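CyaB (Pseudomonas aeruginosa, PDB 3R5G) is a membrane-anchored adenylyl cyclase whose catalytic domain, the part in this structure, probably converts ATP to cyclic AMP. Local coordinates at residues A87-M92 against V190-R195. Residues are numbered along the deposited sequence; the frame is centred on the assembly and turned at random.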
ATOM      1  N   ALA A  87       4.067 -13.012  18.104  1.00  9.59           N
ATOM      2  CA  ALA A  87       5.447 -13.305  18.025  1.00 10.48           C
ATOM      3  C   ALA A  87       6.293 -12.221  17.425  1.00  9.97           C
ATOM      4  O   ALA A  87       7.457 -11.988  17.843  1.00 11.22           O
ATOM      5  CB  ALA A  87       5.599 -14.643  17.219  1.00  9.37           C
ATOM      6  N   MET A  88       5.820 -11.522  16.381  1.00  9.60           N
ATOM      7  CA  MET A  88       6.522 -10.421  15.785  1.00  9.86           C
ATOM      8  C   MET A  88       6.655  -9.288  16.776  1.00 10.25           C
ATOM      9  O   MET A  88       7.715  -8.655  16.806  1.00 11.99           O
ATOM     10  CB  MET A  88       5.786  -9.948  14.526  1.00 10.03           C
ATOM     11  CG  MET A  88       5.836 -10.977  13.378  1.00 11.34           C
ATOM     12  SD  MET A  88       4.799 -10.402  12.026  1.00 11.39           S
ATOM     13  CE  MET A  88       5.452 -11.427  10.693  1.00 13.69           C
ATOM     14  N   ARG A  89       5.591  -9.008  17.522  1.00 10.15           N
ATOM     15  CA  ARG A  89       5.669  -7.898  18.506  1.00 10.89           C
ATOM     16  C   ARG A  89       6.714  -8.252  19.569  1.00 12.64           C
ATOM     17  O   ARG A  89       7.473  -7.308  20.007  1.00 13.50           O
ATOM     18  CB  ARG A  89       4.269  -7.716  19.079  1.00  9.94           C
ATOM     19  CG  ARG A  89       4.232  -6.631  20.143  1.00 12.78           C
ATOM     20  CD  ARG A  89       2.834  -6.145  20.477  1.00 13.29           C
ATOM     21  NE  ARG A  89       2.099  -7.256  21.077  1.00 10.06           N
ATOM     22  CZ  ARG A  89       0.764  -7.199  21.353  1.00 11.18           C
ATOM     23  NH1 ARG A  89       0.118  -6.033  21.067  1.00 11.89           N
ATOM     24  NH2 ARG A  89       0.114  -8.201  21.901  1.00 11.33           N
ATOM     25  N   LYS A  90       6.798  -9.538  19.986  1.00 11.14           N
ATOM     26  CA  LYS A  90       7.848  -9.907  20.953  1.00 11.92           C
ATOM     27  C   LYS A  90       9.202  -9.768  20.318  1.00 11.89           C
ATOM     28  O   LYS A  90      10.147  -9.298  20.970  1.00 14.12           O
ATOM     29  CB  LYS A  90       7.675 -11.326  21.462  1.00 14.05           C
ATOM     30  CG  LYS A  90       6.510 -11.595  22.333  1.00 14.96           C
ATOM     31  CD  LYS A  90       6.388 -13.039  22.673  1.00 17.42           C
ATOM     32  CE  LYS A  90       5.126 -13.266  23.516  1.00 14.88           C
ATOM     33  NZ  LYS A  90       4.805 -14.672  23.732  1.00 16.81           N
ATOM     34  N   HIS A  91       9.359 -10.129  19.061  1.00 12.02           N
ATOM     35  CA  HIS A  91      10.691 -10.086  18.469  1.00 14.02           C
ATOM     36  C   HIS A  91      11.129  -8.658  18.233  1.00 15.80           C
ATOM     37  O   HIS A  91      12.317  -8.312  18.230  1.00 17.14           O
ATOM     38  CB  HIS A  91      10.687 -10.871  17.165  1.00 14.46           C
ATOM     39  CG  HIS A  91      12.057 -11.170  16.688  1.00 16.21           C
ATOM     40  ND1 HIS A  91      12.910 -11.996  17.382  1.00 21.58           N
ATOM     41  CD2 HIS A  91      12.676 -10.821  15.537  1.00 19.79           C
ATOM     42  CE1 HIS A  91      14.044 -12.089  16.697  1.00 19.97           C
ATOM     43  NE2 HIS A  91      13.920 -11.401  15.566  1.00 20.95           N
ATOM     44  N   MET A  92      10.189  -7.750  18.090  1.00 14.74           N
ATOM     45  CA  MET A  92      10.556  -6.359  17.975  1.00 15.29           C
ATOM     46  C   MET A  92      11.283  -5.843  19.165  1.00 17.06           C
ATOM     47  O   MET A  92      12.096  -4.941  18.978  1.00 16.43           O
ATOM     48  CB  MET A  92       9.305  -5.505  17.700  1.00 17.44           C
ATOM     49  CG  MET A  92       9.015  -5.366  16.274  1.00 27.06           C
ATOM     50  SD  MET A  92      10.210  -4.260  15.452  1.00 26.71           S
ATOM     51  CE  MET A  92       9.664  -2.575  15.530  1.00 29.74           C
ATOM     52  N   VAL A 190      -5.342  -7.465  20.833  1.00  8.44           N
ATOM     53  CA  VAL A 190      -4.851  -8.758  21.236  1.00  9.05           C
ATOM     54  C   VAL A 190      -3.792  -8.582  22.313  1.00  7.62           C
ATOM     55  O   VAL A 190      -2.894  -7.717  22.207  1.00 10.84           O
ATOM     56  CB  VAL A 190      -4.205  -9.439  19.956  1.00  7.81           C
ATOM     57  CG1 VAL A 190      -3.512 -10.715  20.419  1.00  9.11           C
ATOM     58  CG2 VAL A 190      -5.258  -9.855  19.035  1.00 10.78           C
ATOM     59  N   VAL A 191      -3.976  -9.338  23.394  1.00  8.18           N
ATOM     60  CA  VAL A 191      -3.162  -9.185  24.602  1.00  8.86           C
ATOM     61  C   VAL A 191      -2.407 -10.515  24.820  1.00 10.13           C
ATOM     62  O   VAL A 191      -2.978 -11.591  24.729  1.00 12.15           O
ATOM     63  CB  VAL A 191      -4.073  -8.913  25.806  1.00 12.00           C
ATOM     64  CG1 VAL A 191      -3.317  -8.901  27.123  1.00 12.27           C
ATOM     65  CG2 VAL A 191      -4.749  -7.592  25.586  1.00 13.03           C
ATOM     66  N   ASP A 192      -1.125 -10.418  25.063  1.00 11.27           N
ATOM     67  CA  ASP A 192      -0.334 -11.629  25.237  1.00  9.46           C
ATOM     68  C   ASP A 192      -0.737 -12.305  26.475  1.00  9.61           C
ATOM     69  O   ASP A 192      -1.090 -11.668  27.504  1.00 13.61           O
ATOM     70  CB  ASP A 192       1.102 -11.170  25.449  1.00 12.85           C
ATOM     71  CG  ASP A 192       1.747 -10.708  24.131  1.00 14.08           C
ATOM     72  OD1 ASP A 192       1.043 -10.577  23.109  1.00 18.48           O
ATOM     73  OD2 ASP A 192       2.990 -10.527  24.108  1.00 23.18           O
ATOM     74  N   SER A 193      -0.718 -13.609  26.488  1.00 10.95           N
ATOM     75  CA  SER A 193      -1.102 -14.372  27.663  1.00 13.79           C
ATOM     76  C   SER A 193      -0.344 -15.673  27.737  1.00 16.47           C
ATOM     77  O   SER A 193       0.539 -15.975  26.820  1.00 17.53           O
ATOM     78  CB  SER A 193      -2.637 -14.624  27.732  1.00 14.88           C
ATOM     79  OG  SER A 193      -3.155 -15.439  26.668  1.00 18.36           O
ATOM     80  N   ARG A 194      -0.683 -16.443  28.800  1.00 19.33           N
ATOM     81  CA  ARG A 194       0.251 -17.514  29.120  1.00 20.84           C
ATOM     82  C   ARG A 194       0.249 -18.552  28.011  1.00 19.28           C
ATOM     83  O   ARG A 194       1.325 -19.127  27.754  1.00 19.06           O
ATOM     84  CB  ARG A 194       0.034 -18.173  30.547  1.00 23.43           C
ATOM     85  CG  ARG A 194       0.941 -17.546  31.714  1.00 34.09           C
ATOM     86  CD  ARG A 194       0.263 -16.265  32.225  1.00 40.98           C
ATOM     87  NE  ARG A 194      -1.097 -16.424  31.732  1.00 43.28           N
ATOM     88  CZ  ARG A 194      -1.886 -15.503  31.181  1.00 40.24           C
ATOM     89  NH1 ARG A 194      -3.075 -15.909  30.744  1.00 29.24           N
ATOM     90  NH2 ARG A 194      -1.526 -14.219  31.064  1.00 43.81           N
ATOM     91  N   ARG A 195      -0.855 -18.767  27.322  1.00 19.09           N
ATOM     92  CA  ARG A 195      -0.984 -19.927  26.441  1.00 16.82           C
ATOM     93  C   ARG A 195      -0.611 -19.573  25.008  1.00 17.58           C
ATOM     94  O   ARG A 195      -0.868 -20.383  24.125  1.00 19.94           O
ATOM     95  CB  ARG A 195      -2.372 -20.492  26.447  1.00 20.10           C
ATOM     96  CG  ARG A 195      -2.843 -20.713  27.890  1.00 23.27           C
ATOM     97  CD  ARG A 195      -2.492 -22.075  28.195  1.00 23.54           C
ATOM     98  NE  ARG A 195      -3.242 -22.975  27.319  1.00 28.05           N
ATOM     99  CZ  ARG A 195      -2.821 -24.155  26.856  1.00 28.06           C
ATOM    100  NH1 ARG A 195      -1.554 -24.648  27.077  1.00 15.15           N
ATOM    101  NH2 ARG A 195      -3.630 -24.849  26.072  1.00 28.15           N
TER
HETATM  102  O   HOH W   1      -2.744  -5.206  21.200  1.00 11.91           O
HETATM  103  O   HOH W   2       3.556  -9.691  21.754  1.00 14.32           O
HETATM  104  O   HOH W   3       2.627 -14.450  25.022  1.00 23.45           O
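Arg89 reaches from its helix to the backbone of Val190 and the carboxylate of Asp192, and its side chain carries most of the contact. CB already leaves the helix toward 190-195. From there CG lies anti to the backbone N (chi1 178°), which sends the chain outward, and a bend at chi3 then turns the guanidinium edge-on to its acceptors. NE gives its hydrogen to water 2, which donates to Asp192 OD2 at 2.6 Å; NH1 bonds to Gly152 O and to water 1, which donates to Val190 O. The direct grip belongs to NH2: one hydrogen goes to Asp192 OD1 in a salt bridge of 2.8 Å (NH2 to OD1), the other almost straight to Val190 O, with 3.1 Å between NH2 and that oxygen. Both acceptors lie close to the guanidinium plane, yet OD1 is met from above its carboxylate, whose plane is turned 58° from that of the guanidinium. Arginine suits the place because its five N-H bonds serve two carbonyls, one carboxylate oxygen and two waters. Aspartate suits its own: the short carboxylate sets OD1 on NH2 and OD2 on water 2, serving NH2 directly and NE through the water. Lys90, extended, runs past Asp192 in the opposite direction; its CE comes within 3.5 Å of OD2, while NZ lies next to water 3, which donates to Ser193 O. This long, flexible chain fits an exposed position. Val190, aliphatic and buried, packs on Val82 and Ile86 of helix 74-100 and on Ile154 and Ile156 of strand 154-157. The contact thus ties the loop leaving strand 185-190 to helix 74-100 at the surface of the cyclase domain, with Arg89 also packed on Met112 of strand 109-116.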